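Long-range contacts in metallocarboxypeptidase (Trypanosoma cruzi, PDB 3DWC), which probably releases C-terminal amino acids, other than proline, from peptides as a metal-dependent carboxypeptidase of the M32 family: residues L79-R89 with F283-R292; L93-F101 with R140-G148. All blocks are in the same frame, centred on the assembly; numbering follows the deposited sequence.

Contacts 1 and 2 follow one another along helix 78-95: its earlier turns pack on the loop 283-292 in contact 1, and its last turn, with the linker into helix 99-122, meets the end of helix 125-147 in contact 2. Their centres lie about 22 Å apart, and apart from adjoining in sequence the two do not touch. Contact 1 spans 193 intervening residues, whereas contact 2 joins neighbours in the helix order. Neither contact reaches the cobalt site or the glycine pocket. The loop of contact 1, however, connects helix 259-276, which carries the cobalt ligands H267 and H271, with helix 294-309, which carries the third, E298.

Contact 1: L79-R89 with F283-R292; sequences LQRANLREMRR and FETQPVCMAR. With SO4 (sulfate ion), chain T.
N83 and E86 make the polar bonds from helix 78-95 to the loop 283-292. The side chain of N83 leaves the helix with CG trans to the main-chain nitrogen (chi1 -169°), bringing its amide up to the loop, where OD1 accepts from V288 N at 3.1 Å. Its ND2 gives a nearly straight bond to Q286 OE1 (2.9 Å, 171°), the two amide planes being almost perpendicular; ND2 also bonds Y6 of helix 3-32. The receiving backbone is folded by type I turns, F283 to Q286 and Q286 to C289, within the connection between the two cobalt-binding helices.

Charge is concentrated around E86. R292 grips it end-on from above the carboxylate plane, NH2 to OE1 at 3.1 Å and NH1 to OE2 at 3.3 Å, while R85 comes side-on with NE and NH2, both to OE2 on its anti side. R85 NH2 comes 3.8 Å from R292 NH1, the shared carboxylate probably offsetting their like charge; R292 NH1 also bonds L473 O. A water may bridge E86 OE1 and P287 O.

Apolar contacts complete the interface: F283 CZ lies 3.6 Å from L79 CB, M87 CG meets P287 CG at 3.8 Å, and V288 CG2 reaches A82 CB.

Contact 2: L93-F101 with R140-G148; sequences LENLLPEEF and REEGKLRAG
E141 and F101 meet at the start of the interface, their side chains running past each other in opposite directions. The carboxylate sits at the edge of the phenyl ring, near its plane and turned almost perpendicular to it, with E141 OE1 3.5 Å from F101 CE1. This oxygen also takes part in a salt bridge with R104, one turn farther along helix 99-122.

Next comes E142, whose CB approaches the far end of the same ring, 3.6 Å from F101 CZ. Its extended chain carries the carboxylate beyond the phenyl group: OE2 forms a salt bridge with R146 NH1, modelled at a doubtfully short 2.5 Å, and OE1 pairs with K105. E142 therefore joins its own helix to helix 99-122 by charge as well as by packing.

L145 occupies the middle of the contact and touches three side chains. Its CD2 lies over one face of F101, displaced toward the rim, in a CH-pi contact 3.9 Å from the ring centroid and 25° off the normal. CB packs against L97 CD2 at 3.7 Å, and CG meets P98 CD.

R146 reaches outward from its helix, and the bend at chi3 (83°) sets the guanidinium beside L97 and the carbonyl of L93. L97 covers one of its faces, CG lying over the centre and CD1 3.7 Å from R146 NH1. L93 O is at the guanidinium edge, but its approach to NH2 has a poor angle for a hydrogen bond. Beyond the interface, R146 also packs on helix 154-162. The carbonyl of R146 is met by L96 CD2 at 3.7 Å.

Helices 99-122 and 125-147 follow each other with a short connection, so the start of the first lies beside the end of the second, as in an antiparallel helical hairpin, to which helix 78-95 adds L93.

Contact 1: L79-R89 with F283-R292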
loop_
_atom_site.group_PDB
_atom_site.type_symbol
_atom_site.label_atom_id
_atom_site.label_comp_id
_atom_site.label_asym_id
_atom_site.label_seq_id
_atom_site.Cartn_x
_atom_site.Cartn_y
_atom_site.Cartn_z
ATOM N N LEU B 79 19.965 10.464 25.939
ATOM C CA LEU B 79 19.347 9.858 24.789
ATOM C C LEU B 79 19.436 10.736 23.528
ATOM O O LEU B 79 19.457 10.214 22.424
ATOM C CB LEU B 79 17.889 9.527 25.121
ATOM C CG LEU B 79 17.655 8.312 26.034
ATOM C CD1 LEU B 79 16.165 8.076 26.177
ATOM C CD2 LEU B 79 18.306 7.048 25.481
ATOM N N GLN B 80 19.478 12.057 23.702
ATOM C CA GLN B 80 19.662 13.000 22.602
ATOM C C GLN B 80 21.081 12.890 22.101
ATOM O O GLN B 80 21.328 12.907 20.899
ATOM C CB GLN B 80 19.374 14.429 23.047
ATOM C CG GLN B 80 17.944 14.665 23.420
ATOM C CD GLN B 80 17.685 16.059 23.971
ATOM O OE1 GLN B 80 18.530 16.636 24.669
ATOM N NE2 GLN B 80 16.509 16.601 23.679
ATOM N N ARG B 81 22.029 12.743 23.033
ATOM C CA ARG B 81 23.424 12.487 22.662
ATOM C C ARG B 81 23.555 11.205 21.843
ATOM O O ARG B 81 24.261 11.178 20.848
ATOM C CB ARG B 81 24.336 12.443 23.902
ATOM C CG ARG B 81 24.449 13.752 24.663
ATOM C CD ARG B 81 25.694 13.803 25.550
ATOM N NE ARG B 81 25.593 12.808 26.600
ATOM C CZ ARG B 81 25.023 12.994 27.788
ATOM N NH1 ARG B 81 24.494 14.158 28.126
ATOM N NH2 ARG B 81 24.972 11.981 28.645
ATOM N N ALA B 82 22.875 10.138 22.247
ATOM C CA ALA B 82 22.890 8.888 21.452
ATOM C C ALA B 82 22.233 9.112 20.083
ATOM O O ALA B 82 22.681 8.575 19.034
ATOM C CB ALA B 82 22.152 7.781 22.161
ATOM N N ASN B 83 21.159 9.899 20.101
ATOM C CA ASN B 83 20.419 10.156 18.861
ATOM C C ASN B 83 21.331 10.930 17.923
ATOM O O ASN B 83 21.392 10.610 16.732
ATOM C CB ASN B 83 19.102 10.872 19.158
ATOM C CG ASN B 83 18.166 10.937 17.970
ATOM O OD1 ASN B 83 18.041 9.981 17.189
ATOM N ND2 ASN B 83 17.478 12.075 17.835
ATOM N N LEU B 84 22.104 11.890 18.461
ATOM C CA LEU B 84 23.028 12.646 17.607
ATOM C C LEU B 84 24.085 11.726 16.980
ATOM O O LEU B 84 24.448 11.887 15.818
ATOM C CB LEU B 84 23.693 13.797 18.376
ATOM C CG LEU B 84 24.603 14.761 17.604
ATOM C CD1 LEU B 84 23.927 15.346 16.360
ATOM C CD2 LEU B 84 25.109 15.883 18.540
ATOM N N ARG B 85 24.582 10.762 17.763
ATOM C CA ARG B 85 25.459 9.695 17.231
ATOM C C ARG B 85 24.795 8.917 16.079
ATOM O O ARG B 85 25.421 8.642 15.062
ATOM C CB ARG B 85 25.838 8.707 18.342
ATOM C CG ARG B 85 26.885 7.669 17.954
ATOM C CD ARG B 85 27.041 6.614 19.052
ATOM N NE ARG B 85 25.788 5.894 19.266
ATOM C CZ ARG B 85 25.336 5.449 20.438
ATOM N NH1 ARG B 85 26.009 5.640 21.554
ATOM N NH2 ARG B 85 24.175 4.814 20.479
ATOM N N GLU B 86 23.526 8.556 16.252
ATOM C CA GLU B 86 22.853 7.775 15.236
ATOM C C GLU B 86 22.559 8.627 13.998
ATOM O O GLU B 86 22.597 8.114 12.885
ATOM C CB GLU B 86 21.624 7.092 15.804
ATOM C CG GLU B 86 21.960 6.120 16.888
ATOM C CD GLU B 86 23.008 5.077 16.483
ATOM O OE1 GLU B 86 22.913 4.539 15.371
ATOM O OE2 GLU B 86 23.898 4.780 17.304
ATOM N N MET B 87 22.305 9.925 14.193
ATOM C CA MET B 87 22.143 10.853 13.077
ATOM C C MET B 87 23.394 10.950 12.215
ATOM O O MET B 87 23.306 10.920 11.004
ATOM C CB MET B 87 21.824 12.271 13.592
ATOM C CG MET B 87 20.450 12.453 14.185
ATOM S SD MET B 87 20.285 14.069 14.950
ATOM C CE MET B 87 18.478 14.152 15.112
ATOM N N ARG B 88 24.557 11.150 12.843
ATOM C CA ARG B 88 25.830 11.166 12.108
ATOM C C ARG B 88 26.040 9.893 11.318
ATOM O O ARG B 88 26.465 9.944 10.166
ATOM C CB ARG B 88 27.029 11.350 13.042
ATOM C CG ARG B 88 28.363 11.138 12.349
ATOM C CD ARG B 88 29.548 11.563 13.204
ATOM N NE ARG B 88 29.765 13.004 13.139
ATOM C CZ ARG B 88 30.504 13.600 12.213
ATOM N NH1 ARG B 88 30.654 14.913 12.254
ATOM N NH2 ARG B 88 31.087 12.895 11.240
ATOM N N ARG B 89 25.761 8.753 11.951
ATOM C CA ARG B 89 25.868 7.467 11.282
ATOM C C ARG B 89 24.986 7.372 10.018
ATOM O O ARG B 89 25.478 6.953 8.973
ATOM C CB ARG B 89 25.504 6.340 12.246
ATOM C CG ARG B 89 25.428 5.008 11.559
ATOM C CD ARG B 89 25.156 3.858 12.516
ATOM N NE ARG B 89 24.845 2.642 11.738
ATOM C CZ ARG B 89 25.752 1.924 11.048
ATOM N NH1 ARG B 89 27.046 2.272 11.000
ATOM N NH2 ARG B 89 25.356 0.865 10.381
ATOM N N PHE B 283 11.260 8.921 21.175
ATOM C CA PHE B 283 12.175 9.112 20.052
ATOM C C PHE B 283 11.707 8.400 18.797
ATOM O O PHE B 283 12.496 8.052 17.919
ATOM C CB PHE B 283 13.552 8.639 20.462
ATOM C CG PHE B 283 14.265 9.601 21.393
ATOM C CD1 PHE B 283 14.093 9.533 22.777
ATOM C CD2 PHE B 283 15.120 10.568 20.869
ATOM C CE1 PHE B 283 14.765 10.392 23.611
ATOM C CE2 PHE B 283 15.803 11.437 21.688
ATOM C CZ PHE B 283 15.619 11.365 23.072
ATOM N N GLU B 284 10.396 8.245 18.684
ATOM C CA GLU B 284 9.814 7.318 17.691
ATOM C C GLU B 284 10.173 7.600 16.218
ATOM O O GLU B 284 10.404 6.661 15.451
ATOM C CB GLU B 284 8.288 7.246 17.878
ATOM C CG GLU B 284 7.878 6.498 19.139
ATOM C CD GLU B 284 7.820 7.360 20.384
ATOM O OE1 GLU B 284 7.647 6.776 21.460
ATOM O OE2 GLU B 284 7.952 8.602 20.318
ATOM N N THR B 285 10.284 8.866 15.847
ATOM C CA THR B 285 10.584 9.257 14.443
ATOM C C THR B 285 12.094 9.514 14.187
ATOM O O THR B 285 12.476 10.022 13.129
ATOM C CB THR B 285 9.841 10.544 14.106
ATOM O OG1 THR B 285 10.413 11.630 14.857
ATOM C CG2 THR B 285 8.339 10.411 14.450
ATOM N N GLN B 286 12.933 9.111 15.146
ATOM C CA GLN B 286 14.368 9.361 15.139
ATOM C C GLN B 286 15.213 8.104 14.969
ATOM O O GLN B 286 14.783 6.993 15.338
ATOM C CB GLN B 286 14.753 9.991 16.485
ATOM C CG GLN B 286 14.065 11.334 16.758
ATOM C CD GLN B 286 14.470 12.397 15.776
ATOM O OE1 GLN B 286 15.664 12.666 15.605
ATOM N NE2 GLN B 286 13.472 13.033 15.125
ATOM N N PRO B 287 16.464 8.285 14.522
ATOM C CA PRO B 287 17.287 7.154 14.209
ATOM C C PRO B 287 17.804 6.362 15.435
ATOM O O PRO B 287 18.254 5.238 15.266
ATOM C CB PRO B 287 18.403 7.776 13.366
ATOM C CG PRO B 287 18.546 9.123 13.892
ATOM C CD PRO B 287 17.183 9.554 14.290
ATOM N N VAL B 288 17.708 6.915 16.650
ATOM C CA VAL B 288 18.013 6.140 17.864
ATOM C C VAL B 288 16.908 5.104 18.182
ATOM O O VAL B 288 17.156 4.096 18.832
ATOM C CB VAL B 288 18.211 7.053 19.062
ATOM C CG1 VAL B 288 16.882 7.638 19.538
ATOM C CG2 VAL B 288 18.983 6.283 20.201
ATOM N N CYS B 289 15.684 5.370 17.720
ATOM C CA CYS B 289 14.597 4.432 17.887
ATOM C C CYS B 289 14.554 3.557 16.671
ATOM O O CYS B 289 13.639 3.664 15.875
ATOM C CB CYS B 289 13.281 5.144 18.085
ATOM S SG CYS B 289 11.918 4.009 18.249
ATOM N N MET B 290 15.551 2.684 16.559
ATOM C CA MET B 290 15.695 1.696 15.511
ATOM C C MET B 290 16.416 0.426 16.002
ATOM O O MET B 290 17.198 0.481 16.953
ATOM C CB MET B 290 16.553 2.264 14.413
ATOM C CG MET B 290 16.041 3.562 13.900
ATOM S SD MET B 290 16.316 3.666 12.151
ATOM C CE MET B 290 14.985 2.535 11.740
ATOM N N ALA B 291 16.119 -0.711 15.366
ATOM C CA ALA B 291 16.884 -1.940 15.580
ATOM C C ALA B 291 18.383 -1.665 15.575
ATOM O O ALA B 291 18.851 -0.861 14.805
ATOM C CB ALA B 291 16.520 -2.969 14.561
ATOM N N ARG B 292 19.123 -2.279 16.512
ATOM C CA ARG B 292 20.524 -1.950 16.708
ATOM C C ARG B 292 21.382 -2.480 15.562
ATOM O O ARG B 292 22.300 -1.815 15.125
ATOM C CB ARG B 292 21.002 -2.457 18.083
ATOM C CG ARG B 292 22.505 -2.417 18.318
ATOM C CD ARG B 292 23.002 -1.013 18.558
ATOM N NE ARG B 292 23.170 -0.294 17.305
ATOM C CZ ARG B 292 23.513 0.994 17.243
ATOM N NH1 ARG B 292 23.758 1.681 18.353
ATOM N NH2 ARG B 292 23.613 1.582 16.073
HETATM S S SO4 T . 27.262 9.647 26.822
HETATM O O1 SO4 T . 26.519 10.139 25.667
HETATM O O2 SO4 T . 27.907 10.739 27.551
HETATM O O3 SO4 T . 26.348 8.942 27.726
HETATM O O4 SO4 T . 28.327 8.774 26.339
HETATM O O HOH W 1 20.182 3.816 14.094
#

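Contact 2: L93-F101 with R140-G148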
loop_
_atom_site.group_PDB
_atom_site.type_symbol
_atom_site.label_atom_id
_atom_site.label_comp_id
_atom_site.label_asym_id
_atom_site.label_seq_id
_atom_site.Cartn_x
_atom_site.Cartn_y
_atom_site.Cartn_z
ATOM N N LEU B 93 26.395 7.246 6.163
ATOM C CA LEU B 93 26.031 6.136 5.302
ATOM C C LEU B 93 25.557 6.599 3.921
ATOM O O LEU B 93 25.720 5.864 2.950
ATOM C CB LEU B 93 24.966 5.266 5.968
ATOM C CG LEU B 93 25.421 4.289 7.062
ATOM C CD1 LEU B 93 24.235 3.756 7.924
ATOM C CD2 LEU B 93 26.204 3.141 6.442
ATOM N N GLU B 94 24.935 7.778 3.836
ATOM C CA GLU B 94 24.479 8.313 2.535
ATOM C C GLU B 94 25.467 9.256 1.885
ATOM O O GLU B 94 25.438 9.465 0.667
ATOM C CB GLU B 94 23.137 9.047 2.659
ATOM C CG GLU B 94 21.903 8.172 2.344
ATOM C CD GLU B 94 21.833 7.671 0.894
ATOM O OE1 GLU B 94 21.574 6.470 0.725
ATOM O OE2 GLU B 94 22.012 8.442 -0.068
ATOM N N ASN B 95 26.334 9.834 2.689
ATOM C CA ASN B 95 27.154 10.928 2.228
ATOM C C ASN B 95 28.550 10.504 1.786
ATOM O O ASN B 95 29.173 11.206 1.006
ATOM C CB ASN B 95 27.226 11.989 3.333
ATOM C CG ASN B 95 27.361 13.390 2.793
ATOM O OD1 ASN B 95 26.433 13.930 2.176
ATOM N ND2 ASN B 95 28.515 14.005 3.035
ATOM N N LEU B 96 29.048 9.376 2.292
ATOM C CA LEU B 96 30.437 8.971 2.057
ATOM C C LEU B 96 30.675 8.401 0.653
ATOM O O LEU B 96 31.810 8.316 0.205
ATOM C CB LEU B 96 30.920 7.978 3.138
ATOM C CG LEU B 96 31.769 8.507 4.309
ATOM C CD1 LEU B 96 31.250 9.846 4.860
ATOM C CD2 LEU B 96 31.871 7.471 5.442
ATOM N N LEU B 97 29.618 8.015 -0.042
ATOM C CA LEU B 97 29.728 7.525 -1.407
ATOM C C LEU B 97 29.424 8.660 -2.388
ATOM O O LEU B 97 28.321 9.217 -2.351
ATOM C CB LEU B 97 28.713 6.397 -1.646
ATOM C CG LEU B 97 28.848 5.080 -0.862
ATOM C CD1 LEU B 97 28.052 4.009 -1.570
ATOM C CD2 LEU B 97 30.295 4.632 -0.717
ATOM N N PRO B 98 30.375 9.003 -3.278
ATOM C CA PRO B 98 30.048 9.980 -4.325
ATOM C C PRO B 98 28.965 9.486 -5.301
ATOM O O PRO B 98 28.894 8.294 -5.608
ATOM C CB PRO B 98 31.390 10.198 -5.038
ATOM C CG PRO B 98 32.423 9.736 -4.076
ATOM C CD PRO B 98 31.781 8.578 -3.365
ATOM N N GLU B 99 28.142 10.419 -5.783
ATOM C CA GLU B 99 26.952 10.091 -6.575
ATOM C C GLU B 99 27.310 9.349 -7.854
ATOM O O GLU B 99 26.533 8.529 -8.343
ATOM C CB GLU B 99 26.150 11.355 -6.894
ATOM C CG GLU B 99 25.693 12.114 -5.644
ATOM C CD GLU B 99 24.662 13.185 -5.930
ATOM O OE1 GLU B 99 23.908 13.528 -4.994
ATOM O OE2 GLU B 99 24.605 13.691 -7.075
ATOM N N GLU B 100 28.501 9.642 -8.369
ATOM C CA GLU B 100 29.079 8.955 -9.526
ATOM C C GLU B 100 29.245 7.460 -9.236
ATOM O O GLU B 100 28.856 6.616 -10.038
ATOM C CB GLU B 100 30.418 9.621 -9.899
ATOM C CG GLU B 100 31.205 8.968 -11.035
ATOM C CD GLU B 100 31.940 7.702 -10.596
ATOM O OE1 GLU B 100 31.898 6.702 -11.351
ATOM O OE2 GLU B 100 32.542 7.706 -9.496
ATOM N N PHE B 101 29.812 7.139 -8.077
ATOM C CA PHE B 101 29.906 5.747 -7.635
ATOM C C PHE B 101 28.523 5.129 -7.469
ATOM O O PHE B 101 28.271 4.035 -7.946
ATOM C CB PHE B 101 30.659 5.650 -6.312
ATOM C CG PHE B 101 30.854 4.251 -5.847
ATOM C CD1 PHE B 101 32.020 3.572 -6.136
ATOM C CD2 PHE B 101 29.860 3.597 -5.134
ATOM C CE1 PHE B 101 32.202 2.272 -5.710
ATOM C CE2 PHE B 101 30.036 2.293 -4.720
ATOM C CZ PHE B 101 31.213 1.635 -5.008
ATOM N N ARG B 140 35.277 -3.748 -3.374
ATOM C CA ARG B 140 36.587 -3.329 -2.865
ATOM C C ARG B 140 36.700 -1.815 -2.868
ATOM O O ARG B 140 37.295 -1.225 -1.955
ATOM C CB ARG B 140 37.729 -3.899 -3.710
ATOM C CG ARG B 140 37.953 -5.406 -3.590
ATOM C CD ARG B 140 38.905 -5.897 -4.687
ATOM N NE ARG B 140 39.100 -7.351 -4.667
ATOM C CZ ARG B 140 39.795 -8.030 -5.577
ATOM N NH1 ARG B 140 39.928 -9.354 -5.470
ATOM N NH2 ARG B 140 40.356 -7.395 -6.602
ATOM N N GLU B 141 36.142 -1.195 -3.912
ATOM C CA GLU B 141 36.142 0.259 -4.044
ATOM C C GLU B 141 35.176 0.857 -3.041
ATOM O O GLU B 141 35.462 1.892 -2.428
ATOM C CB GLU B 141 35.741 0.683 -5.458
ATOM C CG GLU B 141 35.858 2.199 -5.697
ATOM C CD GLU B 141 35.508 2.612 -7.119
ATOM O OE1 GLU B 141 34.902 1.799 -7.852
ATOM O OE2 GLU B 141 35.834 3.765 -7.491
ATOM N N GLU B 142 34.029 0.204 -2.885
ATOM C CA GLU B 142 33.050 0.612 -1.882
ATOM C C GLU B 142 33.647 0.613 -0.469
ATOM O O GLU B 142 33.570 1.621 0.230
ATOM C CB GLU B 142 31.790 -0.258 -1.945
ATOM C CG GLU B 142 30.656 0.305 -1.080
ATOM C CD GLU B 142 29.306 -0.362 -1.308
ATOM O OE1 GLU B 142 29.180 -1.163 -2.253
ATOM O OE2 GLU B 142 28.363 -0.078 -0.528
ATOM N N GLY B 143 34.273 -0.492 -0.073
ATOM C CA GLY B 143 34.935 -0.586 1.234
ATOM C C GLY B 143 35.834 0.589 1.535
ATOM O O GLY B 143 35.774 1.186 2.628
ATOM N N LYS B 144 36.682 0.939 0.573
ATOM C CA LYS B 144 37.596 2.058 0.768
ATOM C C LYS B 144 36.866 3.391 1.028
ATOM O O LYS B 144 37.240 4.155 1.925
ATOM C CB LYS B 144 38.544 2.180 -0.424
ATOM C CG LYS B 144 39.680 1.176 -0.402
ATOM C CD LYS B 144 40.665 1.429 -1.549
ATOM C CE LYS B 144 41.672 0.283 -1.704
ATOM N NZ LYS B 144 41.004 -1.054 -1.872
ATOM N N LEU B 145 35.833 3.659 0.234
ATOM C CA LEU B 145 35.024 4.874 0.387
ATOM C C LEU B 145 34.370 4.916 1.767
ATOM O O LEU B 145 34.467 5.914 2.477
ATOM C CB LEU B 145 33.941 4.934 -0.715
ATOM C CG LEU B 145 34.228 5.657 -2.047
ATOM C CD1 LEU B 145 35.710 6.013 -2.243
ATOM C CD2 LEU B 145 33.683 4.846 -3.232
ATOM N N ARG B 146 33.714 3.819 2.144
ATOM C CA ARG B 146 33.044 3.738 3.446
ATOM C C ARG B 146 34.096 3.790 4.582
ATOM O O ARG B 146 33.876 4.423 5.619
ATOM C CB ARG B 146 32.138 2.498 3.537
ATOM C CG ARG B 146 31.410 2.142 2.242
ATOM C CD ARG B 146 30.101 1.408 2.450
ATOM N NE ARG B 146 29.053 2.365 2.726
ATOM C CZ ARG B 146 27.877 2.454 2.112
ATOM N NH1 ARG B 146 27.517 1.611 1.171
ATOM N NH2 ARG B 146 27.049 3.412 2.474
ATOM N N ALA B 147 35.262 3.182 4.352
ATOM C CA ALA B 147 36.379 3.269 5.318
ATOM C C ALA B 147 36.765 4.700 5.663
ATOM O O ALA B 147 37.186 4.973 6.791
ATOM C CB ALA B 147 37.599 2.515 4.810
ATOM N N GLY B 148 36.644 5.613 4.701
ATOM C CA GLY B 148 36.966 7.030 4.936
ATOM C C GLY B 148 38.379 7.230 5.449
ATOM O O GLY B 148 39.306 6.574 4.971
#